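Local coordinates for protein mandelate racemase/muconate lactonizing enzyme (Polaromonas sp., PDB 2OG9) that belongs to the enolase superfamily and probably catalyses a racemisation or related reaction of an acid substrate, as mandelate racemase does, on a TIM-barrel domain, at residues Asn153-Phe158 / Gly179-Lys184; Ala214-Asp219 / Leu242-His247; Ile229-Asn234 / Leu255-Pro260; Thr259-Gly264 / Ala281-Met286. All coordinates share one frame; numbering follows the deposited sequence.

Contact 1. Residues Asn153-Phe158 / Gly179-Lys184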
loop_
_atom_site.group_PDB
_atom_site.type_symbol
_atom_site.label_atom_id
_atom_site.label_comp_id
_atom_site.label_asym_id
_atom_site.label_seq_id
_atom_site.Cartn_x
_atom_site.Cartn_y
_atom_site.Cartn_z
ATOM N N ASN A 153 34.824 -2.861 21.847
ATOM C CA ASN A 153 35.183 -4.240 22.138
ATOM C C ASN A 153 34.372 -4.763 23.322
ATOM O O ASN A 153 33.654 -4.004 23.976
ATOM C CB ASN A 153 36.699 -4.356 22.392
ATOM C CG ASN A 153 37.110 -3.987 23.813
ATOM O OD1 ASN A 153 36.383 -3.315 24.545
ATOM N ND2 ASN A 153 38.307 -4.422 24.202
ATOM N N THR A 154 34.475 -6.063 23.581
ATOM C CA THR A 154 33.755 -6.695 24.686
ATOM C C THR A 154 34.681 -6.811 25.888
ATOM O O THR A 154 34.248 -7.146 26.993
ATOM C CB THR A 154 33.298 -8.116 24.313
ATOM O OG1 THR A 154 34.448 -8.964 24.181
ATOM C CG2 THR A 154 32.537 -8.105 22.992
ATOM N N SER A 155 35.962 -6.533 25.658
ATOM C CA SER A 155 36.974 -6.621 26.705
ATOM C C SER A 155 36.999 -8.039 27.268
ATOM O O SER A 155 37.155 -8.240 28.476
ATOM C CB SER A 155 36.682 -5.617 27.820
ATOM O OG SER A 155 36.838 -4.287 27.361
ATOM N N GLY A 156 36.835 -9.014 26.376
ATOM C CA GLY A 156 36.843 -10.412 26.774
ATOM C C GLY A 156 35.728 -10.774 27.736
ATOM O O GLY A 156 35.870 -11.691 28.547
ATOM N N GLY A 157 34.612 -10.060 27.647
ATOM C CA GLY A 157 33.503 -10.337 28.537
ATOM C C GLY A 157 32.398 -11.181 27.932
ATOM O O GLY A 157 31.988 -10.976 26.788
ATOM N N PHE A 158 31.925 -12.147 28.709
ATOM C CA PHE A 158 30.839 -13.021 28.287
ATOM C C PHE A 158 29.830 -13.037 29.422
ATOM O O PHE A 158 30.071 -12.443 30.475
ATOM C CB PHE A 158 31.351 -14.436 28.018
ATOM C CG PHE A 158 32.392 -14.506 26.940
ATOM C CD1 PHE A 158 33.725 -14.750 27.258
ATOM C CD2 PHE A 158 32.045 -14.311 25.606
ATOM C CE1 PHE A 158 34.699 -14.798 26.262
ATOM C CE2 PHE A 158 33.009 -14.355 24.601
ATOM C CZ PHE A 158 34.340 -14.599 24.930
ATOM N N GLY A 179 37.005 2.662 21.804
ATOM C CA GLY A 179 35.981 3.695 21.835
ATOM C C GLY A 179 34.610 3.314 22.364
ATOM O O GLY A 179 33.712 4.153 22.403
ATOM N N GLY A 180 34.440 2.062 22.770
ATOM C CA GLY A 180 33.156 1.624 23.285
ATOM C C GLY A 180 33.207 0.201 23.802
ATOM O O GLY A 180 34.143 -0.540 23.499
ATOM N N ILE A 181 32.187 -0.182 24.570
ATOM C CA ILE A 181 32.107 -1.518 25.157
ATOM C C ILE A 181 30.801 -2.237 24.811
ATOM O O ILE A 181 29.718 -1.705 25.039
ATOM C CB ILE A 181 32.196 -1.439 26.708
ATOM C CG1 ILE A 181 33.503 -0.763 27.134
ATOM C CG2 ILE A 181 32.071 -2.824 27.309
ATOM C CD1 ILE A 181 34.756 -1.523 26.749
ATOM N N LYS A 182 30.894 -3.443 24.258
ATOM C CA LYS A 182 29.687 -4.200 23.952
ATOM C C LYS A 182 29.523 -5.283 25.012
ATOM O O LYS A 182 30.421 -6.095 25.220
ATOM C CB LYS A 182 29.759 -4.842 22.564
ATOM C CG LYS A 182 28.510 -5.656 22.229
ATOM C CD LYS A 182 28.303 -5.806 20.729
ATOM C CE LYS A 182 29.305 -6.749 20.095
ATOM N NZ LYS A 182 28.922 -8.175 20.243
ATOM N N LEU A 183 28.380 -5.284 25.689
ATOM C CA LEU A 183 28.120 -6.269 26.733
ATOM C C LEU A 183 27.176 -7.363 26.257
ATOM O O LEU A 183 26.158 -7.089 25.619
ATOM C CB LEU A 183 27.516 -5.595 27.967
ATOM C CG LEU A 183 28.324 -4.482 28.639
ATOM C CD1 LEU A 183 27.495 -3.859 29.751
ATOM C CD2 LEU A 183 29.629 -5.043 29.187
ATOM N N LYS A 184 27.526 -8.606 26.570
ATOM C CA LYS A 184 26.699 -9.741 26.195
ATOM C C LYS A 184 25.546 -9.854 27.185
ATOM O O LYS A 184 25.755 -9.797 28.399
ATOM C CB LYS A 184 27.519 -11.031 26.224
ATOM C CG LYS A 184 28.613 -11.112 25.174
ATOM C CD LYS A 184 28.038 -11.290 23.776
ATOM C CE LYS A 184 29.143 -11.498 22.752
ATOM N NZ LYS A 184 30.020 -12.647 23.121
HETATM O O HOH W 1 31.679 -7.105 27.823
#
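The backbones of N153 and I181 form a single bridge, their CA atoms 5.1 Å apart, in which N153 gives its N-H to G180 O at 2.9 Å and takes the N-H of K182 on its own O at 2.8 Å. T154 still lies beside K182, their CA atoms 4.8 Å apart, before T154 to G157 make a type I' turn. Water 1 bridges the two chains, donating to T154 O and to K182 O, and T154 CA adds a C-H···O contact to K182 O at 3.4 Å.

The side chains of N153 and I181 run side by side in the same direction. With CG of N153 set between backbone N and carbonyl carbon (chi1 82°), the amide lies along the isoleucine, and OD1 comes 3.3 Å from I181 CD1. S155 OG touches the same methyl at 3.5 Å; its hydroxyl and N153 ND2 both hydrogen-bond to S173 OG on helix 163-175, which ties the start of the turn to that helix. K184 is bent at chi2 and chi4, an arrangement that brings its NZ to the edge of the F158 ring, near the ring plane and 3.6 Å from CD2, and therefore not over a face as a cation-pi pair would need.

Strand 181-184 is thus joined to the loop that follows strand 148-152 in the barrel domain. Its other edge hydrogen-bonds to strand 210-213, K182 makes a salt bridge with D213, and helices 163-175 and 190-204 pack on I181 and L183.

Contact 2. Residues Ala214-Asp219 / Leu242-His247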
loop_
_atom_site.group_PDB
_atom_site.type_symbol
_atom_site.label_atom_id
_atom_site.label_comp_id
_atom_site.label_asym_id
_atom_site.label_seq_id
_atom_site.Cartn_x
_atom_site.Cartn_y
_atom_site.Cartn_z
ATOM N N ALA A 214 22.180 -9.379 22.496
ATOM C CA ALA A 214 21.323 -10.417 23.073
ATOM C C ALA A 214 21.453 -11.760 22.367
ATOM O O ALA A 214 20.894 -12.762 22.817
ATOM C CB ALA A 214 19.867 -9.958 23.059
ATOM N N ASN A 215 22.185 -11.770 21.258
ATOM C CA ASN A 215 22.417 -12.978 20.472
ATOM C C ASN A 215 21.174 -13.830 20.195
ATOM O O ASN A 215 21.164 -15.033 20.471
ATOM C CB ASN A 215 23.486 -13.843 21.146
ATOM C CG ASN A 215 24.783 -13.088 21.378
ATOM O OD1 ASN A 215 24.841 -12.171 22.202
ATOM N ND2 ASN A 215 25.830 -13.462 20.643
ATOM N N GLN A 216 20.137 -13.203 19.644
ATOM C CA GLN A 216 18.893 -13.889 19.293
ATOM C C GLN A 216 18.269 -14.678 20.443
ATOM O O GLN A 216 17.549 -15.643 20.202
ATOM C CB GLN A 216 19.133 -14.860 18.128
ATOM C CG GLN A 216 19.868 -14.283 16.926
ATOM C CD GLN A 216 20.020 -15.292 15.796
ATOM O OE1 GLN A 216 19.037 -15.732 15.204
ATOM N NE2 GLN A 216 21.260 -15.664 15.495
ATOM N N GLN A 217 18.520 -14.274 21.682
ATOM C CA GLN A 217 17.981 -15.013 22.823
ATOM C C GLN A 217 16.577 -14.639 23.291
ATOM O O GLN A 217 15.946 -15.402 24.023
ATOM C CB GLN A 217 18.937 -14.909 24.014
ATOM C CG GLN A 217 20.277 -15.592 23.809
ATOM C CD GLN A 217 20.134 -17.007 23.286
ATOM O OE1 GLN A 217 20.085 -17.233 22.073
ATOM N NE2 GLN A 217 20.047 -17.970 24.199
ATOM N N TRP A 218 16.080 -13.480 22.877
ATOM C CA TRP A 218 14.758 -13.047 23.318
ATOM C C TRP A 218 13.612 -13.322 22.352
ATOM O O TRP A 218 13.787 -13.258 21.135
ATOM C CB TRP A 218 14.764 -11.547 23.603
ATOM C CG TRP A 218 15.726 -11.091 24.650
ATOM C CD1 TRP A 218 16.076 -11.755 25.792
ATOM C CD2 TRP A 218 16.376 -9.814 24.711
ATOM N NE1 TRP A 218 16.897 -10.967 26.563
ATOM C CE2 TRP A 218 17.097 -9.771 25.925
ATOM C CE3 TRP A 218 16.413 -8.701 23.859
ATOM C CZ2 TRP A 218 17.849 -8.654 26.312
ATOM C CZ3 TRP A 218 17.162 -7.589 24.243
ATOM C CH2 TRP A 218 17.869 -7.576 25.461
ATOM N N ASP A 219 12.435 -13.634 22.894
ATOM C CA ASP A 219 11.270 -13.820 22.036
ATOM C C ASP A 219 10.683 -12.412 21.941
ATOM O O ASP A 219 11.110 -11.521 22.676
ATOM C CB ASP A 219 10.254 -14.812 22.634
ATOM C CG ASP A 219 9.857 -14.482 24.065
ATOM O OD1 ASP A 219 9.725 -13.290 24.408
ATOM O OD2 ASP A 219 9.653 -15.435 24.849
ATOM N N LEU A 242 16.243 -10.393 18.620
ATOM C CA LEU A 242 15.389 -11.501 18.184
ATOM C C LEU A 242 16.078 -12.417 17.180
ATOM O O LEU A 242 17.225 -12.187 16.804
ATOM C CB LEU A 242 14.129 -10.945 17.529
ATOM C CG LEU A 242 13.258 -10.013 18.373
ATOM C CD1 LEU A 242 12.233 -9.329 17.478
ATOM C CD2 LEU A 242 12.581 -10.811 19.479
ATOM N N ASP A 243 15.364 -13.453 16.743
ATOM C CA ASP A 243 15.898 -14.370 15.747
ATOM C C ASP A 243 16.327 -13.515 14.556
ATOM O O ASP A 243 15.602 -12.611 14.135
ATOM C CB ASP A 243 14.831 -15.364 15.286
ATOM C CG ASP A 243 15.320 -16.255 14.158
ATOM O OD1 ASP A 243 16.088 -17.203 14.426
ATOM O OD2 ASP A 243 14.950 -15.997 12.995
ATOM N N ALA A 244 17.502 -13.809 14.013
ATOM C CA ALA A 244 18.048 -13.063 12.885
ATOM C C ALA A 244 17.081 -12.910 11.712
ATOM O O ALA A 244 17.177 -11.957 10.937
ATOM C CB ALA A 244 19.337 -13.731 12.410
ATOM N N TYR A 245 16.141 -13.839 11.584
ATOM C CA TYR A 245 15.196 -13.792 10.477
ATOM C C TYR A 245 13.824 -13.196 10.775
ATOM O O TYR A 245 12.971 -13.142 9.891
ATOM C CB TYR A 245 15.055 -15.197 9.882
ATOM C CG TYR A 245 16.305 -15.621 9.148
ATOM C CD1 TYR A 245 16.503 -15.268 7.817
ATOM C CD2 TYR A 245 17.339 -16.283 9.813
ATOM C CE1 TYR A 245 17.701 -15.555 7.163
ATOM C CE2 TYR A 245 18.542 -16.575 9.169
ATOM C CZ TYR A 245 18.715 -16.203 7.847
ATOM O OH TYR A 245 19.904 -16.460 7.207
ATOM N N ASP A 246 13.615 -12.739 12.007
ATOM C CA ASP A 246 12.339 -12.134 12.379
ATOM C C ASP A 246 12.375 -10.648 12.021
ATOM O O ASP A 246 12.474 -9.784 12.889
ATOM C CB ASP A 246 12.080 -12.310 13.878
ATOM C CG ASP A 246 10.704 -11.827 14.287
ATOM O OD1 ASP A 246 9.926 -11.445 13.385
ATOM O OD2 ASP A 246 10.398 -11.828 15.501
ATOM N N HIS A 247 12.288 -10.362 10.728
ATOM C CA HIS A 247 12.344 -8.992 10.228
ATOM C C HIS A 247 11.202 -8.101 10.715
ATOM O O HIS A 247 11.422 -6.935 11.057
ATOM C CB HIS A 247 12.398 -9.025 8.699
ATOM C CG HIS A 247 13.616 -9.713 8.160
ATOM N ND1 HIS A 247 13.661 -10.282 6.903
ATOM C CD2 HIS A 247 14.839 -9.912 8.705
ATOM C CE1 HIS A 247 14.857 -10.801 6.700
ATOM N NE2 HIS A 247 15.592 -10.591 7.779
HETATM O O HOH W 2 13.388 -14.405 18.697
#
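Q216 reaches across to A244: its OE1 accepts the backbone N-H of A244 at 2.7 Å, nearly straight at 172° along N-H···O. The donor lies 51° out of the amide plane, so the carbonyl is met from above. OE1 also touches A244 CB, while the aliphatic part of the chain rests on L242 O, with CG 3.4 Å from that oxygen. CG of Q216 sits beside its backbone N (chi1 -49°) and the chain is extended from there, giving it the span to reach A244.

A second point of contact is made by L242, whose CD2 lies 3.2 Å from W218 O and also meets the backbone of D219. Water 2 joins the same two stretches, donating to W218 O and accepting from D243 N.

Turns hold these groups in place. A214 to Q217 form a type I' turn that presents Q216, and D243 to D246 form a type I turn; D243 OD2 accepts from Y245 N at 2.8 Å in an Asx turn. D243 OD1 makes a salt bridge with R111 of a second subunit, and W104 of that subunit packs on Q216, so the contact borders a subunit interface.

Each segment is a loop leading from a barrel strand into the next helix. D219 N-caps helix 220-230 and D246 N-caps helix 247-256, while W218 and L242 both pack on A223 of helix 220-230.

Contact 3. Residues Ile229-Asn234 / Leu255-Pro260. With CA (calcium ion), chain C.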
loop_
_atom_site.group_PDB
_atom_site.type_symbol
_atom_site.label_atom_id
_atom_site.label_comp_id
_atom_site.label_asym_id
_atom_site.label_seq_id
_atom_site.Cartn_x
_atom_site.Cartn_y
_atom_site.Cartn_z
ATOM N N ILE A 229 13.233 -1.349 29.263
ATOM C CA ILE A 229 14.081 -1.104 30.421
ATOM C C ILE A 229 15.396 -0.425 30.044
ATOM O O ILE A 229 15.851 0.480 30.739
ATOM C CB ILE A 229 14.387 -2.427 31.158
ATOM C CG1 ILE A 229 13.080 -3.064 31.642
ATOM C CG2 ILE A 229 15.315 -2.165 32.336
ATOM C CD1 ILE A 229 13.235 -4.487 32.136
ATOM N N PHE A 230 15.996 -0.851 28.936
ATOM C CA PHE A 230 17.268 -0.285 28.494
ATOM C C PHE A 230 17.193 1.137 27.945
ATOM O O PHE A 230 18.214 1.816 27.861
ATOM C CB PHE A 230 17.918 -1.187 27.437
ATOM C CG PHE A 230 18.585 -2.413 28.000
ATOM C CD1 PHE A 230 19.496 -2.310 29.050
ATOM C CD2 PHE A 230 18.327 -3.670 27.460
ATOM C CE1 PHE A 230 20.142 -3.442 29.555
ATOM C CE2 PHE A 230 18.966 -4.808 27.954
ATOM C CZ PHE A 230 19.876 -4.692 29.004
ATOM N N GLU A 231 15.997 1.590 27.575
ATOM C CA GLU A 231 15.826 2.932 27.012
ATOM C C GLU A 231 16.566 4.051 27.747
ATOM O O GLU A 231 17.258 4.854 27.121
ATOM C CB GLU A 231 14.336 3.296 26.928
ATOM C CG GLU A 231 13.578 2.675 25.762
ATOM C CD GLU A 231 13.824 3.387 24.436
ATOM O OE1 GLU A 231 14.960 3.336 23.917
ATOM O OE2 GLU A 231 12.874 4.001 23.909
ATOM N N PRO A 232 16.419 4.133 29.082
ATOM C CA PRO A 232 17.099 5.186 29.849
ATOM C C PRO A 232 18.623 5.129 29.769
ATOM O O PRO A 232 19.297 6.147 29.926
ATOM C CB PRO A 232 16.596 4.955 31.276
ATOM C CG PRO A 232 15.256 4.336 31.072
ATOM C CD PRO A 232 15.526 3.356 29.956
ATOM N N PHE A 233 19.153 3.934 29.527
ATOM C CA PHE A 233 20.597 3.713 29.435
ATOM C C PHE A 233 21.291 4.449 28.292
ATOM O O PHE A 233 22.496 4.693 28.353
ATOM C CB PHE A 233 20.885 2.216 29.295
ATOM C CG PHE A 233 20.825 1.459 30.590
ATOM C CD1 PHE A 233 21.963 1.316 31.378
ATOM C CD2 PHE A 233 19.632 0.885 31.022
ATOM C CE1 PHE A 233 21.916 0.607 32.581
ATOM C CE2 PHE A 233 19.573 0.177 32.221
ATOM C CZ PHE A 233 20.717 0.037 33.002
ATOM N N ASN A 234 20.541 4.798 27.250
ATOM C CA ASN A 234 21.116 5.483 26.093
ATOM C C ASN A 234 22.236 4.666 25.458
ATOM O O ASN A 234 23.323 5.184 25.182
ATOM C CB ASN A 234 21.661 6.860 26.480
ATOM C CG ASN A 234 20.566 7.872 26.725
ATOM O OD1 ASN A 234 19.596 7.946 25.970
ATOM N ND2 ASN A 234 20.722 8.674 27.773
ATOM N N LEU A 255 10.662 0.713 15.430
ATOM C CA LEU A 255 9.654 1.760 15.317
ATOM C C LEU A 255 9.259 2.290 16.692
ATOM O O LEU A 255 9.034 3.483 16.866
ATOM C CB LEU A 255 8.407 1.224 14.595
ATOM C CG LEU A 255 7.225 2.192 14.448
ATOM C CD1 LEU A 255 7.666 3.423 13.676
ATOM C CD2 LEU A 255 6.065 1.501 13.727
ATOM N N GLN A 256 9.203 1.388 17.663
ATOM C CA GLN A 256 8.798 1.713 19.026
ATOM C C GLN A 256 9.849 2.393 19.898
ATOM O O GLN A 256 9.547 3.355 20.607
ATOM C CB GLN A 256 8.332 0.421 19.722
ATOM C CG GLN A 256 7.913 0.555 21.189
ATOM C CD GLN A 256 6.688 1.433 21.381
ATOM O OE1 GLN A 256 5.717 1.342 20.624
ATOM N NE2 GLN A 256 6.723 2.282 22.404
ATOM N N PHE A 257 11.085 1.914 19.834
ATOM C CA PHE A 257 12.132 2.444 20.700
ATOM C C PHE A 257 13.144 3.441 20.142
ATOM O O PHE A 257 13.471 3.431 18.954
ATOM C CB PHE A 257 12.865 1.258 21.327
ATOM C CG PHE A 257 11.966 0.350 22.121
ATOM C CD1 PHE A 257 11.492 0.740 23.371
ATOM C CD2 PHE A 257 11.572 -0.884 21.609
ATOM C CE1 PHE A 257 10.640 -0.088 24.106
ATOM C CE2 PHE A 257 10.722 -1.720 22.331
ATOM C CZ PHE A 257 10.253 -1.319 23.585
ATOM N N ASP A 258 13.631 4.311 21.025
ATOM C CA ASP A 258 14.629 5.318 20.667
ATOM C C ASP A 258 15.965 4.634 20.401
ATOM O O ASP A 258 16.694 5.000 19.480
ATOM C CB ASP A 258 14.828 6.319 21.811
ATOM C CG ASP A 258 13.663 7.277 21.973
ATOM O OD1 ASP A 258 12.764 7.298 21.104
ATOM O OD2 ASP A 258 13.661 8.027 22.976
ATOM N N THR A 259 16.283 3.646 21.232
ATOM C CA THR A 259 17.538 2.909 21.104
ATOM C C THR A 259 17.648 2.189 19.767
ATOM O O THR A 259 16.752 1.440 19.373
ATOM C CB THR A 259 17.685 1.857 22.217
ATOM O OG1 THR A 259 17.562 2.497 23.494
ATOM C CG2 THR A 259 19.051 1.175 22.129
ATOM N N PRO A 260 18.756 2.408 19.047
ATOM C CA PRO A 260 18.946 1.752 17.755
ATOM C C PRO A 260 18.979 0.236 17.896
ATOM O O PRO A 260 19.475 -0.298 18.891
ATOM C CB PRO A 260 20.291 2.298 17.285
ATOM C CG PRO A 260 20.295 3.688 17.858
ATOM C CD PRO A 260 19.765 3.461 19.258
HETATM CA CA CA C . 13.625 3.915 16.594
HETATM O O HOH W 3 19.377 2.598 25.437
HETATM O O HOH W 4 11.662 5.185 17.018
HETATM O O HOH W 5 15.351 5.340 17.207
HETATM O O HOH W 6 15.226 2.081 16.927
HETATM O O HOH W 7 14.363 3.403 14.346
HETATM O O HOH W 8 12.994 5.770 15.102
#
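The carboxylate of E231 is received by the backbone just past helix 247-256. OE2 accepts from D258 N at 3.0 Å, on the syn side and a little out of the carboxylate plane. OE1 is gripped twice, by T259 N through its syn lone pair and by T259 OG1 at 2.8 Å, nearly along the C-O axis.

The E231 chain is bent at chi2 (-78°), which brings the carboxylate to the edge of the F257 ring; the two planes stand 86° apart, and OE2 lies 3.6 Å from CD1 in the plane of the ring. In T259 the hydroxyl sits beside its own backbone N (chi1 -56°), a torsion that keeps OG1 on the same side as N, where both donate to E231 OE1. Water 3 donates both to T259 OG1 and to F230 O, at 2.8 Å from the latter. D258 OD2 lies 4.2 Å from E231 OE2, a like-charge approach probably eased by R228 of a fourth subunit, which makes a salt bridge with D258.

On the far side of this backbone, F257 O binds a calcium ion at 2.4 Å, with A254 O and five waters completing its shell. The contact thus ties the end of helix 220-230 to the loop between helix 247-256 and strand 261-263.

Contact 4. Residues Thr259-Gly264 / Ala281-Met286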
loop_
_atom_site.group_PDB
_atom_site.type_symbol
_atom_site.label_atom_id
_atom_site.label_comp_id
_atom_site.label_asym_id
_atom_site.label_seq_id
_atom_site.Cartn_x
_atom_site.Cartn_y
_atom_site.Cartn_z
ATOM N N THR A 259 16.283 3.646 21.232
ATOM C CA THR A 259 17.538 2.909 21.104
ATOM C C THR A 259 17.648 2.189 19.767
ATOM O O THR A 259 16.752 1.440 19.373
ATOM C CB THR A 259 17.685 1.857 22.217
ATOM O OG1 THR A 259 17.562 2.497 23.494
ATOM C CG2 THR A 259 19.051 1.175 22.129
ATOM N N PRO A 260 18.756 2.408 19.047
ATOM C CA PRO A 260 18.946 1.752 17.755
ATOM C C PRO A 260 18.979 0.236 17.896
ATOM O O PRO A 260 19.475 -0.298 18.891
ATOM C CB PRO A 260 20.291 2.298 17.285
ATOM C CG PRO A 260 20.295 3.688 17.858
ATOM C CD PRO A 260 19.765 3.461 19.258
ATOM N N ILE A 261 18.428 -0.442 16.899
ATOM C CA ILE A 261 18.417 -1.891 16.847
ATOM C C ILE A 261 19.449 -2.246 15.789
ATOM O O ILE A 261 19.462 -1.665 14.705
ATOM C CB ILE A 261 17.047 -2.427 16.413
ATOM C CG1 ILE A 261 15.990 -1.997 17.432
ATOM C CG2 ILE A 261 17.097 -3.955 16.254
ATOM C CD1 ILE A 261 16.301 -2.430 18.859
ATOM N N ALA A 262 20.328 -3.184 16.117
ATOM C CA ALA A 262 21.365 -3.608 15.193
ATOM C C ALA A 262 21.183 -5.080 14.892
ATOM O O ALA A 262 20.970 -5.879 15.797
ATOM C CB ALA A 262 22.733 -3.375 15.807
ATOM N N THR A 263 21.262 -5.441 13.618
ATOM C CA THR A 263 21.117 -6.840 13.244
ATOM C C THR A 263 21.682 -7.080 11.848
ATOM O O THR A 263 22.039 -6.132 11.146
ATOM C CB THR A 263 19.633 -7.265 13.286
ATOM O OG1 THR A 263 19.534 -8.677 13.063
ATOM C CG2 THR A 263 18.836 -6.524 12.226
ATOM N N GLY A 264 21.781 -8.350 11.462
ATOM C CA GLY A 264 22.285 -8.692 10.143
ATOM C C GLY A 264 23.537 -9.552 10.105
ATOM O O GLY A 264 23.863 -10.125 9.066
ATOM N N ALA A 281 14.137 -2.997 9.345
ATOM C CA ALA A 281 14.368 -3.775 10.550
ATOM C C ALA A 281 15.666 -3.480 11.292
ATOM O O ALA A 281 15.946 -4.105 12.316
ATOM C CB ALA A 281 14.304 -5.259 10.205
ATOM N N ALA A 282 16.460 -2.538 10.797
ATOM C CA ALA A 282 17.719 -2.228 11.470
ATOM C C ALA A 282 18.195 -0.793 11.309
ATOM O O ALA A 282 18.228 -0.253 10.203
ATOM C CB ALA A 282 18.804 -3.180 10.990
ATOM N N ASP A 283 18.565 -0.185 12.429
ATOM C CA ASP A 283 19.084 1.176 12.439
ATOM C C ASP A 283 20.556 1.056 12.039
ATOM O O ASP A 283 21.076 1.879 11.282
ATOM C CB ASP A 283 18.934 1.762 13.837
ATOM C CG ASP A 283 17.481 1.923 14.232
ATOM O OD1 ASP A 283 16.806 2.793 13.643
ATOM O OD2 ASP A 283 17.012 1.170 15.111
ATOM N N TYR A 284 21.209 0.021 12.565
ATOM C CA TYR A 284 22.606 -0.299 12.256
ATOM C C TYR A 284 22.613 -1.654 11.554
ATOM O O TYR A 284 22.286 -2.669 12.169
ATOM C CB TYR A 284 23.455 -0.431 13.526
ATOM C CG TYR A 284 23.853 0.870 14.188
ATOM C CD1 TYR A 284 24.959 1.598 13.745
ATOM C CD2 TYR A 284 23.122 1.374 15.259
ATOM C CE1 TYR A 284 25.324 2.804 14.362
ATOM C CE2 TYR A 284 23.472 2.568 15.877
ATOM C CZ TYR A 284 24.568 3.278 15.424
ATOM O OH TYR A 284 24.872 4.479 16.024
ATOM N N LEU A 285 22.982 -1.678 10.277
ATOM C CA LEU A 285 23.042 -2.937 9.549
ATOM C C LEU A 285 24.425 -3.534 9.806
ATOM O O LEU A 285 25.434 -2.822 9.752
ATOM C CB LEU A 285 22.837 -2.701 8.048
ATOM C CG LEU A 285 22.652 -3.963 7.205
ATOM C CD1 LEU A 285 21.321 -4.628 7.560
ATOM C CD2 LEU A 285 22.683 -3.596 5.727
HETATM N N MSE A 286 24.479 -4.831 10.073
HETATM C CA MSE A 286 25.754 -5.472 10.372
HETATM C C MSE A 286 26.170 -6.577 9.418
HETATM O O MSE A 286 26.279 -7.743 9.805
HETATM C CB MSE A 286 25.726 -6.007 11.804
HETATM C CG MSE A 286 25.385 -4.932 12.824
HETATM SE SE MSE A 286 25.548 -5.592 14.635
HETATM C CE MSE A 286 27.494 -5.532 14.833
HETATM O O HOH W 6 15.226 2.081 16.927
#
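I261 O is gripped by two backbone donors, D283 N at 2.9 Å, coming nearly straight off the carbonyl, and Y284 N at 3.2 Å, tilted 26° from its plane. D283 returns the grip through its side chain: with CG beside the backbone N (chi1 -65°), OD2 accepts I261 N at 2.8 Å through its anti lone pair. Water 6, a ligand of the calcium ion, donates to this same OD2 and to T259 O.

Farther along, the segments pair as parallel strands. T263 N reaches Y284 O, and M286 N reaches T263 O at 3.0 Å; A262 pairs with Y284 and T263 with L285. On one face, A262 CB meets Y284 CB and, at 3.8 Å, the SE of selenomethionine M286. P260 lies alongside Y284, with CB 3.5 Å from CE2 at the ring edge. The other face brings T263 CG2 against A282 CB at 3.6 Å, while OG1 of T263 hydrogen-bonds to E240.

This is the pairing within a beta-alpha-beta unit of the barrel, strand 261-263, helix 270-278 and strand 284-285. L276 of the helix covers T263, A282 and L285, and the sheet continues to strand 238-239 and, beyond strand 284-285, to strand 311-312.

All four contacts belong to the barrel, whose parallel sheet holds contact 1 at outer strand 181-184 and contact 4 between inner strands 261-263 and 284-285. Contacts 3 and 4 are buried, contact 4 through regular strand pairing; contacts 1 and 2 are only partly buried, contact 1 with a single bridge and a water bridge. Contact 2 lies on loops after strands and contact 3 where helices end, and in both one long polar side chain reaches backbone N-H groups; they meet where W218 packs on F230. Contacts 3 and 4 share T259, P260, water 6 and the fourth subunit; contact 2 touches the second and third, and contact 3 reaches the third as well. K184 of contact 1 touches N215 of contact 2.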